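Local coordinates for protein rhamnonate dehydratase (Gibberella zeae PH-1, PDB 3FXG) that probably dehydrates L-rhamnonate to its 2-keto-3-deoxy acid, as a magnesium-binding member of the enolase superfamily, at residues P9-I19 with S66-D75; L92-L101 with Q115-Y123. One frame throughout, in Å; residues are numbered along the deposited sequence.

Interaction 1 (P9-I19 with S66-D75)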
loop_
_atom_site.group_PDB
_atom_site.type_symbol
_atom_site.label_atom_id
_atom_site.label_comp_id
_atom_site.label_asym_id
_atom_site.label_seq_id
_atom_site.Cartn_x
_atom_site.Cartn_y
_atom_site.Cartn_z
ATOM N N PRO A 9 -35.659 31.858 23.688
ATOM C CA PRO A 9 -35.049 32.179 24.982
ATOM C C PRO A 9 -33.579 31.760 25.052
ATOM O O PRO A 9 -33.194 30.724 24.511
ATOM C CB PRO A 9 -35.925 31.416 25.976
ATOM C CG PRO A 9 -36.403 30.240 25.180
ATOM C CD PRO A 9 -36.734 30.863 23.842
ATOM N N LYS A 10 -32.763 32.580 25.708
ATOM C CA LYS A 10 -31.338 32.301 25.865
ATOM C C LYS A 10 -31.122 31.482 27.139
ATOM O O LYS A 10 -32.033 31.340 27.951
ATOM C CB LYS A 10 -30.550 33.608 25.984
ATOM C CG LYS A 10 -30.622 34.530 24.774
ATOM C CD LYS A 10 -29.944 33.923 23.558
ATOM C CE LYS A 10 -29.484 35.007 22.586
ATOM N NZ LYS A 10 -30.601 35.878 22.128
ATOM N N ILE A 11 -29.915 30.946 27.309
ATOM C CA ILE A 11 -29.597 30.172 28.504
ATOM C C ILE A 11 -29.407 31.143 29.662
ATOM O O ILE A 11 -28.624 32.091 29.571
ATOM C CB ILE A 11 -28.301 29.359 28.332
ATOM C CG1 ILE A 11 -28.501 28.285 27.260
ATOM C CG2 ILE A 11 -27.901 28.734 29.666
ATOM C CD1 ILE A 11 -27.218 27.562 26.879
ATOM N N LYS A 12 -30.122 30.891 30.751
ATOM C CA LYS A 12 -30.065 31.743 31.929
ATOM C C LYS A 12 -29.165 31.183 33.022
ATOM O O LYS A 12 -28.381 31.919 33.629
ATOM C CB LYS A 12 -31.479 31.937 32.486
ATOM C CG LYS A 12 -31.547 32.768 33.757
ATOM C CD LYS A 12 -32.981 32.887 34.247
ATOM C CE LYS A 12 -33.066 33.740 35.506
ATOM N NZ LYS A 12 -34.476 33.930 35.959
ATOM N N ALA A 13 -29.272 29.882 33.272
ATOM C CA ALA A 13 -28.475 29.257 34.313
ATOM C C ALA A 13 -28.273 27.766 34.095
ATOM O O ALA A 13 -29.000 27.128 33.330
ATOM C CB ALA A 13 -29.135 29.489 35.671
ATOM N N ILE A 14 -27.264 27.222 34.769
ATOM C CA ILE A 14 -26.974 25.801 34.692
ATOM C C ILE A 14 -26.707 25.298 36.104
ATOM O O ILE A 14 -25.988 25.932 36.878
ATOM C CB ILE A 14 -25.752 25.505 33.784
ATOM C CG1 ILE A 14 -25.492 23.997 33.742
ATOM C CG2 ILE A 14 -24.527 26.242 34.288
ATOM C CD1 ILE A 14 -24.540 23.564 32.634
ATOM N N ARG A 15 -27.315 24.169 36.443
ATOM C CA ARG A 15 -27.154 23.573 37.759
ATOM C C ARG A 15 -26.747 22.112 37.589
ATOM O O ARG A 15 -27.113 21.475 36.605
ATOM C CB ARG A 15 -28.475 23.652 38.536
ATOM C CG ARG A 15 -28.980 25.068 38.812
ATOM C CD ARG A 15 -30.327 25.044 39.536
ATOM N NE ARG A 15 -31.430 24.615 38.673
ATOM C CZ ARG A 15 -32.109 25.425 37.860
ATOM N NH1 ARG A 15 -31.805 26.715 37.793
ATOM N NH2 ARG A 15 -33.096 24.945 37.112
ATOM N N SER A 16 -25.976 21.587 38.535
ATOM C CA SER A 16 -25.563 20.191 38.467
ATOM C C SER A 16 -25.769 19.545 39.825
ATOM O O SER A 16 -25.641 20.199 40.864
ATOM C CB SER A 16 -24.095 20.063 38.037
ATOM O OG SER A 16 -23.215 20.574 39.018
ATOM N N PHE A 17 -26.097 18.260 39.805
ATOM C CA PHE A 17 -26.347 17.506 41.023
ATOM C C PHE A 17 -25.713 16.133 40.942
ATOM O O PHE A 17 -25.603 15.550 39.864
ATOM C CB PHE A 17 -27.853 17.309 41.221
ATOM C CG PHE A 17 -28.633 18.583 41.289
ATOM C CD1 PHE A 17 -28.851 19.215 42.508
ATOM C CD2 PHE A 17 -29.145 19.160 40.129
ATOM C CE1 PHE A 17 -29.571 20.405 42.574
ATOM C CE2 PHE A 17 -29.866 20.350 40.183
ATOM C CZ PHE A 17 -30.078 20.974 41.409
ATOM N N ILE A 18 -25.301 15.619 42.091
ATOM C CA ILE A 18 -24.740 14.281 42.164
ATOM C C ILE A 18 -25.916 13.425 42.618
ATOM O O ILE A 18 -26.670 13.829 43.503
ATOM C CB ILE A 18 -23.620 14.198 43.210
ATOM C CG1 ILE A 18 -22.445 15.073 42.768
ATOM C CG2 ILE A 18 -23.191 12.749 43.398
ATOM C CD1 ILE A 18 -21.423 15.311 43.845
ATOM N N ILE A 19 -26.098 12.265 42.001
ATOM C CA ILE A 19 -27.201 11.398 42.384
ATOM C C ILE A 19 -26.756 10.497 43.528
ATOM O O ILE A 19 -25.887 9.646 43.357
ATOM C CB ILE A 19 -27.674 10.556 41.183
ATOM C CG1 ILE A 19 -28.021 11.489 40.016
ATOM C CG2 ILE A 19 -28.899 9.735 41.565
ATOM C CD1 ILE A 19 -28.393 10.776 38.739
ATOM N N SER A 66 -23.282 8.791 39.279
ATOM C CA SER A 66 -24.079 9.527 38.303
ATOM C C SER A 66 -24.253 10.989 38.695
ATOM O O SER A 66 -24.114 11.345 39.864
ATOM C CB SER A 66 -25.461 8.885 38.176
ATOM O OG SER A 66 -25.365 7.495 37.925
ATOM N N PHE A 67 -24.548 11.833 37.710
ATOM C CA PHE A 67 -24.788 13.249 37.961
ATOM C C PHE A 67 -25.891 13.739 37.032
ATOM O O PHE A 67 -26.228 13.075 36.048
ATOM C CB PHE A 67 -23.494 14.079 37.798
ATOM C CG PHE A 67 -23.085 14.349 36.368
ATOM C CD1 PHE A 67 -23.156 15.642 35.848
ATOM C CD2 PHE A 67 -22.566 13.336 35.568
ATOM C CE1 PHE A 67 -22.710 15.924 34.550
ATOM C CE2 PHE A 67 -22.116 13.605 34.269
ATOM C CZ PHE A 67 -22.189 14.901 33.761
ATOM N N LEU A 68 -26.477 14.881 37.372
ATOM C CA LEU A 68 -27.556 15.459 36.582
ATOM C C LEU A 68 -27.257 16.915 36.276
ATOM O O LEU A 68 -26.751 17.650 37.123
ATOM C CB LEU A 68 -28.880 15.379 37.351
ATOM C CG LEU A 68 -30.095 16.038 36.691
ATOM C CD1 LEU A 68 -30.716 15.076 35.697
ATOM C CD2 LEU A 68 -31.120 16.420 37.749
ATOM N N VAL A 69 -27.581 17.331 35.062
ATOM C CA VAL A 69 -27.368 18.709 34.656
ATOM C C VAL A 69 -28.704 19.336 34.284
ATOM O O VAL A 69 -29.511 18.721 33.587
ATOM C CB VAL A 69 -26.422 18.794 33.436
ATOM C CG1 VAL A 69 -26.412 20.208 32.878
ATOM C CG2 VAL A 69 -25.015 18.374 33.841
ATOM N N GLU A 70 -28.942 20.550 34.766
ATOM C CA GLU A 70 -30.167 21.267 34.438
ATOM C C GLU A 70 -29.770 22.578 33.775
ATOM O O GLU A 70 -28.896 23.289 34.268
ATOM C CB GLU A 70 -30.995 21.584 35.690
ATOM C CG GLU A 70 -31.495 20.382 36.478
ATOM C CD GLU A 70 -32.490 20.779 37.565
ATOM O OE1 GLU A 70 -32.212 21.752 38.295
ATOM O OE2 GLU A 70 -33.542 20.120 37.694
ATOM N N ILE A 71 -30.398 22.889 32.648
ATOM C CA ILE A 71 -30.116 24.137 31.955
ATOM C C ILE A 71 -31.438 24.889 31.864
ATOM O O ILE A 71 -32.391 24.410 31.253
ATOM C CB ILE A 71 -29.550 23.885 30.544
ATOM C CG1 ILE A 71 -28.230 23.115 30.652
ATOM C CG2 ILE A 71 -29.331 25.216 29.821
ATOM C CD1 ILE A 71 -27.629 22.726 29.306
ATOM N N GLU A 72 -31.497 26.055 32.496
ATOM C CA GLU A 72 -32.719 26.852 32.499
ATOM C C GLU A 72 -32.629 28.019 31.533
ATOM O O GLU A 72 -31.641 28.756 31.528
ATOM C CB GLU A 72 -33.006 27.379 33.906
ATOM C CG GLU A 72 -34.363 28.055 34.036
ATOM C CD GLU A 72 -34.671 28.474 35.457
ATOM O OE1 GLU A 72 -34.436 27.664 36.376
ATOM O OE2 GLU A 72 -35.159 29.607 35.652
ATOM N N ALA A 73 -33.664 28.176 30.714
ATOM C CA ALA A 73 -33.721 29.260 29.740
ATOM C C ALA A 73 -34.388 30.477 30.377
ATOM O O ALA A 73 -35.001 30.372 31.442
ATOM C CB ALA A 73 -34.504 28.817 28.502
ATOM N N THR A 74 -34.275 31.624 29.717
ATOM C CA THR A 74 -34.849 32.866 30.223
ATOM C C THR A 74 -36.376 32.852 30.315
ATOM O O THR A 74 -36.964 33.714 30.967
ATOM C CB THR A 74 -34.422 34.066 29.354
ATOM O OG1 THR A 74 -34.717 33.791 27.979
ATOM C CG2 THR A 74 -32.932 34.324 29.498
ATOM N N ASP A 75 -37.018 31.886 29.667
ATOM C CA ASP A 75 -38.476 31.800 29.709
ATOM C C ASP A 75 -38.919 30.846 30.817
ATOM O O ASP A 75 -40.111 30.570 30.976
ATOM C CB ASP A 75 -39.021 31.323 28.359
ATOM C CG ASP A 75 -38.723 29.863 28.094
ATOM O OD1 ASP A 75 -37.724 29.348 28.639
ATOM O OD2 ASP A 75 -39.480 29.232 27.329
HETATM O O HOH W 1 -33.764 35.537 26.303
HETATM O O HOH W 2 -35.991 31.469 34.030
HETATM O O HOH W 3 -35.629 34.964 33.408
HETATM O O HOH W 4 -24.394 7.976 41.732
#

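Interaction 2 (L92-L101 with Q115-Y123)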
loop_
_atom_site.group_PDB
_atom_site.type_symbol
_atom_site.label_atom_id
_atom_site.label_comp_id
_atom_site.label_asym_id
_atom_site.label_seq_id
_atom_site.Cartn_x
_atom_site.Cartn_y
_atom_site.Cartn_z
ATOM N N LEU A 92 -16.238 20.088 36.808
ATOM C CA LEU A 92 -15.885 20.591 35.483
ATOM C C LEU A 92 -17.008 21.410 34.855
ATOM O O LEU A 92 -16.758 22.443 34.232
ATOM C CB LEU A 92 -15.509 19.425 34.563
ATOM C CG LEU A 92 -14.216 18.692 34.930
ATOM C CD1 LEU A 92 -14.082 17.429 34.092
ATOM C CD2 LEU A 92 -13.023 19.613 34.706
ATOM N N VAL A 93 -18.244 20.950 35.021
ATOM C CA VAL A 93 -19.397 21.655 34.473
ATOM C C VAL A 93 -19.350 23.145 34.809
ATOM O O VAL A 93 -19.439 23.999 33.926
ATOM C CB VAL A 93 -20.729 21.091 35.033
ATOM C CG1 VAL A 93 -21.875 22.029 34.683
ATOM C CG2 VAL A 93 -20.996 19.701 34.465
ATOM N N HIS A 94 -19.202 23.449 36.093
ATOM C CA HIS A 94 -19.185 24.832 36.557
ATOM C C HIS A 94 -17.857 25.558 36.432
ATOM O O HIS A 94 -17.825 26.732 36.073
ATOM C CB HIS A 94 -19.668 24.883 38.007
ATOM C CG HIS A 94 -21.062 24.368 38.187
ATOM N ND1 HIS A 94 -22.172 25.059 37.751
ATOM C CD2 HIS A 94 -21.522 23.202 38.698
ATOM C CE1 HIS A 94 -23.256 24.341 37.985
ATOM N NE2 HIS A 94 -22.888 23.209 38.558
ATOM N N GLN A 95 -16.756 24.876 36.720
ATOM C CA GLN A 95 -15.454 25.525 36.633
ATOM C C GLN A 95 -15.000 25.807 35.202
ATOM O O GLN A 95 -14.359 26.826 34.938
ATOM C CB GLN A 95 -14.398 24.687 37.355
ATOM C CG GLN A 95 -14.557 24.652 38.869
ATOM C CD GLN A 95 -14.455 26.032 39.497
ATOM O OE1 GLN A 95 -15.457 26.616 39.909
ATOM N NE2 GLN A 95 -13.241 26.563 39.560
ATOM N N HIS A 96 -15.340 24.927 34.268
ATOM C CA HIS A 96 -14.906 25.141 32.896
ATOM C C HIS A 96 -15.982 25.470 31.863
ATOM O O HIS A 96 -15.923 26.504 31.200
ATOM C CB HIS A 96 -14.114 23.919 32.408
ATOM C CG HIS A 96 -13.289 24.180 31.184
ATOM N ND1 HIS A 96 -12.574 23.191 30.544
ATOM C CD2 HIS A 96 -13.050 25.322 30.494
ATOM C CE1 HIS A 96 -11.930 23.712 29.515
ATOM N NE2 HIS A 96 -12.201 25.002 29.462
ATOM N N PHE A 97 -16.977 24.603 31.739
ATOM C CA PHE A 97 -17.993 24.780 30.712
ATOM C C PHE A 97 -19.091 25.824 30.886
ATOM O O PHE A 97 -19.609 26.334 29.893
ATOM C CB PHE A 97 -18.597 23.408 30.393
ATOM C CG PHE A 97 -17.561 22.379 30.041
ATOM C CD1 PHE A 97 -16.703 22.584 28.960
ATOM C CD2 PHE A 97 -17.399 21.234 30.816
ATOM C CE1 PHE A 97 -15.696 21.665 28.663
ATOM C CE2 PHE A 97 -16.396 20.311 30.528
ATOM C CZ PHE A 97 -15.541 20.527 29.449
ATOM N N GLU A 98 -19.436 26.172 32.122
ATOM C CA GLU A 98 -20.498 27.154 32.332
ATOM C C GLU A 98 -20.268 28.462 31.572
ATOM O O GLU A 98 -21.215 29.067 31.069
ATOM C CB GLU A 98 -20.672 27.452 33.826
ATOM C CG GLU A 98 -21.905 28.294 34.130
ATOM C CD GLU A 98 -22.198 28.414 35.618
ATOM O OE1 GLU A 98 -21.825 27.501 36.386
ATOM O OE2 GLU A 98 -22.823 29.416 36.018
ATOM N N ARG A 99 -19.011 28.881 31.472
ATOM C CA ARG A 99 -18.666 30.127 30.788
ATOM C C ARG A 99 -19.123 30.204 29.330
ATOM O O ARG A 99 -19.369 31.290 28.812
ATOM C CB ARG A 99 -17.151 30.358 30.848
ATOM C CG ARG A 99 -16.328 29.455 29.929
ATOM C CD ARG A 99 -14.832 29.636 30.190
ATOM N NE ARG A 99 -14.441 29.081 31.486
ATOM C CZ ARG A 99 -13.298 29.359 32.108
ATOM N NH1 ARG A 99 -12.424 30.192 31.557
ATOM N NH2 ARG A 99 -13.028 28.803 33.282
ATOM N N PHE A 100 -19.227 29.058 28.666
ATOM C CA PHE A 100 -19.636 29.042 27.262
ATOM C C PHE A 100 -21.150 29.012 27.092
ATOM O O PHE A 100 -21.672 29.347 26.026
ATOM C CB PHE A 100 -19.051 27.813 26.564
ATOM C CG PHE A 100 -17.567 27.687 26.704
ATOM C CD1 PHE A 100 -16.716 28.548 26.021
ATOM C CD2 PHE A 100 -17.015 26.717 27.534
ATOM C CE1 PHE A 100 -15.334 28.447 26.162
ATOM C CE2 PHE A 100 -15.634 26.608 27.684
ATOM C CZ PHE A 100 -14.793 27.475 26.996
ATOM N N LEU A 101 -21.849 28.627 28.151
ATOM C CA LEU A 101 -23.298 28.487 28.098
ATOM C C LEU A 101 -24.154 29.676 28.515
ATOM O O LEU A 101 -25.139 29.988 27.849
ATOM C CB LEU A 101 -23.705 27.272 28.931
ATOM C CG LEU A 101 -22.939 25.983 28.622
ATOM C CD1 LEU A 101 -23.264 24.934 29.671
ATOM C CD2 LEU A 101 -23.292 25.493 27.225
ATOM N N GLN A 115 -16.791 24.727 21.012
ATOM C CA GLN A 115 -16.127 25.515 22.041
ATOM C C GLN A 115 -15.741 24.657 23.242
ATOM O O GLN A 115 -14.599 24.687 23.693
ATOM C CB GLN A 115 -17.018 26.679 22.486
ATOM C CG GLN A 115 -17.269 27.704 21.381
ATOM C CD GLN A 115 -18.026 28.919 21.870
ATOM O OE1 GLN A 115 -18.934 28.807 22.693
ATOM N NE2 GLN A 115 -17.667 30.092 21.351
HETATM N N MSE A 116 -16.686 23.881 23.759
HETATM C CA MSE A 116 -16.392 23.040 24.908
HETATM C C MSE A 116 -15.333 21.993 24.581
HETATM O O MSE A 116 -14.443 21.727 25.390
HETATM C CB MSE A 116 -17.667 22.348 25.408
HETATM C CG MSE A 116 -18.715 23.302 25.973
HETATM SE SE MSE A 116 -20.174 22.351 26.826
HETATM C CE MSE A 116 -21.221 21.925 25.255
ATOM N N TYR A 117 -15.417 21.405 23.392
ATOM C CA TYR A 117 -14.455 20.377 23.005
ATOM C C TYR A 117 -13.054 20.936 22.768
ATOM O O TYR A 117 -12.072 20.423 23.304
ATOM C CB TYR A 117 -14.919 19.650 21.737
ATOM C CG TYR A 117 -14.028 18.480 21.376
ATOM C CD1 TYR A 117 -14.223 17.225 21.953
ATOM C CD2 TYR A 117 -12.954 18.643 20.498
ATOM C CE1 TYR A 117 -13.364 16.154 21.664
ATOM C CE2 TYR A 117 -12.090 17.586 20.207
ATOM C CZ TYR A 117 -12.301 16.345 20.791
ATOM O OH TYR A 117 -11.454 15.297 20.501
ATOM N N ARG A 118 -12.952 21.986 21.964
ATOM C CA ARG A 118 -11.645 22.551 21.668
ATOM C C ARG A 118 -11.010 23.265 22.858
ATOM O O ARG A 118 -9.789 23.282 22.989
ATOM C CB ARG A 118 -11.736 23.473 20.442
ATOM C CG ARG A 118 -12.015 22.696 19.146
ATOM C CD ARG A 118 -12.098 23.591 17.914
ATOM N NE ARG A 118 -10.814 24.180 17.520
ATOM C CZ ARG A 118 -9.821 23.519 16.927
ATOM N NH1 ARG A 118 -9.935 22.226 16.648
ATOM N NH2 ARG A 118 -8.717 24.165 16.572
ATOM N N ALA A 119 -11.830 23.831 23.736
ATOM C CA ALA A 119 -11.304 24.520 24.912
ATOM C C ALA A 119 -10.807 23.539 25.976
ATOM O O ALA A 119 -10.026 23.911 26.848
ATOM C CB ALA A 119 -12.366 25.435 25.505
ATOM N N SER A 120 -11.259 22.289 25.910
ATOM C CA SER A 120 -10.836 21.289 26.886
ATOM C C SER A 120 -9.893 20.246 26.294
ATOM O O SER A 120 -9.578 19.248 26.942
ATOM C CB SER A 120 -12.054 20.584 27.492
ATOM O OG SER A 120 -12.820 19.928 26.495
HETATM N N MSE A 121 -9.441 20.472 25.064
HETATM C CA MSE A 121 -8.543 19.518 24.429
HETATM C C MSE A 121 -7.237 19.315 25.181
HETATM O O MSE A 121 -6.661 18.230 25.131
HETATM C CB MSE A 121 -8.215 19.936 22.994
HETATM C CG MSE A 121 -9.342 19.743 22.005
HETATM SE SE MSE A 121 -8.654 19.448 20.215
HETATM C CE MSE A 121 -7.319 20.845 20.166
ATOM N N PHE A 122 -6.766 20.343 25.883
ATOM C CA PHE A 122 -5.502 20.210 26.594
ATOM C C PHE A 122 -5.545 19.172 27.710
ATOM O O PHE A 122 -4.502 18.729 28.185
ATOM C CB PHE A 122 -5.013 21.576 27.112
ATOM C CG PHE A 122 -5.817 22.142 28.250
ATOM C CD1 PHE A 122 -5.342 22.064 29.558
ATOM C CD2 PHE A 122 -7.024 22.794 28.013
ATOM C CE1 PHE A 122 -6.056 22.631 30.612
ATOM C CE2 PHE A 122 -7.749 23.364 29.060
ATOM C CZ PHE A 122 -7.264 23.285 30.361
ATOM N N TYR A 123 -6.743 18.757 28.110
ATOM C CA TYR A 123 -6.861 17.734 29.149
ATOM C C TYR A 123 -7.985 16.757 28.825
ATOM O O TYR A 123 -8.344 15.918 29.650
ATOM C CB TYR A 123 -7.097 18.380 30.523
ATOM C CG TYR A 123 -8.474 18.984 30.736
ATOM C CD1 TYR A 123 -9.519 18.226 31.269
ATOM C CD2 TYR A 123 -8.728 20.315 30.410
ATOM C CE1 TYR A 123 -10.785 18.784 31.470
ATOM C CE2 TYR A 123 -9.988 20.883 30.607
ATOM C CZ TYR A 123 -11.011 20.112 31.135
ATOM O OH TYR A 123 -12.261 20.667 31.313
HETATM O O HOH W 5 -20.528 30.506 23.904
#

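Interaction 1 (P9-I19 with S66-D75)
Arg15 reaches across to Glu70 and Glu72 on the neighbouring antiparallel strand, and its guanidinium serves both carboxylates. Arg15 NE points at Glu70 OE1, 3.0 Å away and in the guanidinium plane, in a nearly straight bond (167°). The far end grips a single oxygen: Arg15 NH1 and NH2 each lie 3.1 Å from Glu72 OE1, which takes two donors, NH2 on its anti lone pair and NH1 from above the carboxylate plane. A bend at chi3 (-72°) turns the arginine along the strand to span both acids. Glu70 OE1 also lies 3.3 Å from Phe17 CE2, at the ring edge, while Glu70 OE2 has a long, weak ion pair with Arg394. The other Glu72 oxygen, OE2, accepts from a water that also bonds Ala73 O.

The strands pair from Ile11 with Ala73 to Ile18 with Phe67, Arg15 and Glu70 exchanging two bonds of 2.8 Å. At the N-terminal end, Glu72 O accepts from both Lys12 N (2.7 Å) and Ala13 N (3.1 Å), and beyond it Thr74 N bonds Lys10 O. At the other, Ile19 N bonds Ser66 O and a water joins Ile19 O to Ser66 N. On the opposite face from Arg15, Ile14 CD1 packs on Val69 CG1. Lys12 and Ala13 both facing Glu72 make a classic beta bulge in the antiparallel sheet of the enolase-type N-terminal domain.

Interaction 2 (L92-L101 with Q115-Y123)
The His96 ring is met at its edge, in plane, by Tyr123 OH and Ala119 O, while Phe97 CD1 of the next residue lies over one face, offset toward the rim. His96 ND1 and Tyr123 OH share a hydrogen bond of 2.7 Å, almost straight at 171°, and either could be the donor. The two rings meet rim to rim with their planes 36° apart. CG of His96 stands anti to the backbone N, carrying the imidazole across to the tyrosine and leaving CE1 3.3 Å from Ala119 O. Leu92 CD2 packs beside the same phenol, 3.6 Å from Tyr123 OH.

Phe97 presents its edge to Met116 O and to Ser120; Ser120 OG also bonds that carbonyl. Met116, a selenomethionine, crosses Phe97 at about a right angle: CG sits 3.7 Å from Phe97 CD1, and SE makes an oblique Met-aromatic contact with the ring. Phe100 is sandwiched, with Arg99 CG over the centre of one face and Gln115 O over the opposite face, and its CZ is 3.5 Å from Ala119 CB. A water donates to both Phe100 O and Gln115 OE1, bridging the helices at that end.

A second subunit covers another side: its Trp59 O accepts from His96 NE2, and its Tyr52 meets Phe100 edge-to-face. Segments 92-101 and 115-119 have axes at 131° to each other; the first carries a pi-type turn and a kink. Phe97 packs on Val132, Ile133 and Ile136 of helix 128-148, and Leu101 on Ile11 and Ile14 of strand 11-19.

How the interactions relate
From the N terminus, strand 11-19 comes first, and interaction 1 closes a loop of 46 intervening residues when strand 66-73 returns beside it. The chain then adds strand 78-84 to the sheet and enters helix 86-101. Interaction 2 closes a much shorter loop, of 13 residues, as helix 109-119 folds back. The two loops follow in series, neither nested nor crossed. Their contacts nonetheless touch: Ser16 OG lies 2.7 Å from His94 NE2, a probable hydrogen bond, and Ile14 packs on Glu98. Helix 86-101 therefore joins the sheet to helix 109-119, while helix 128-148 packs against residues of both interactions.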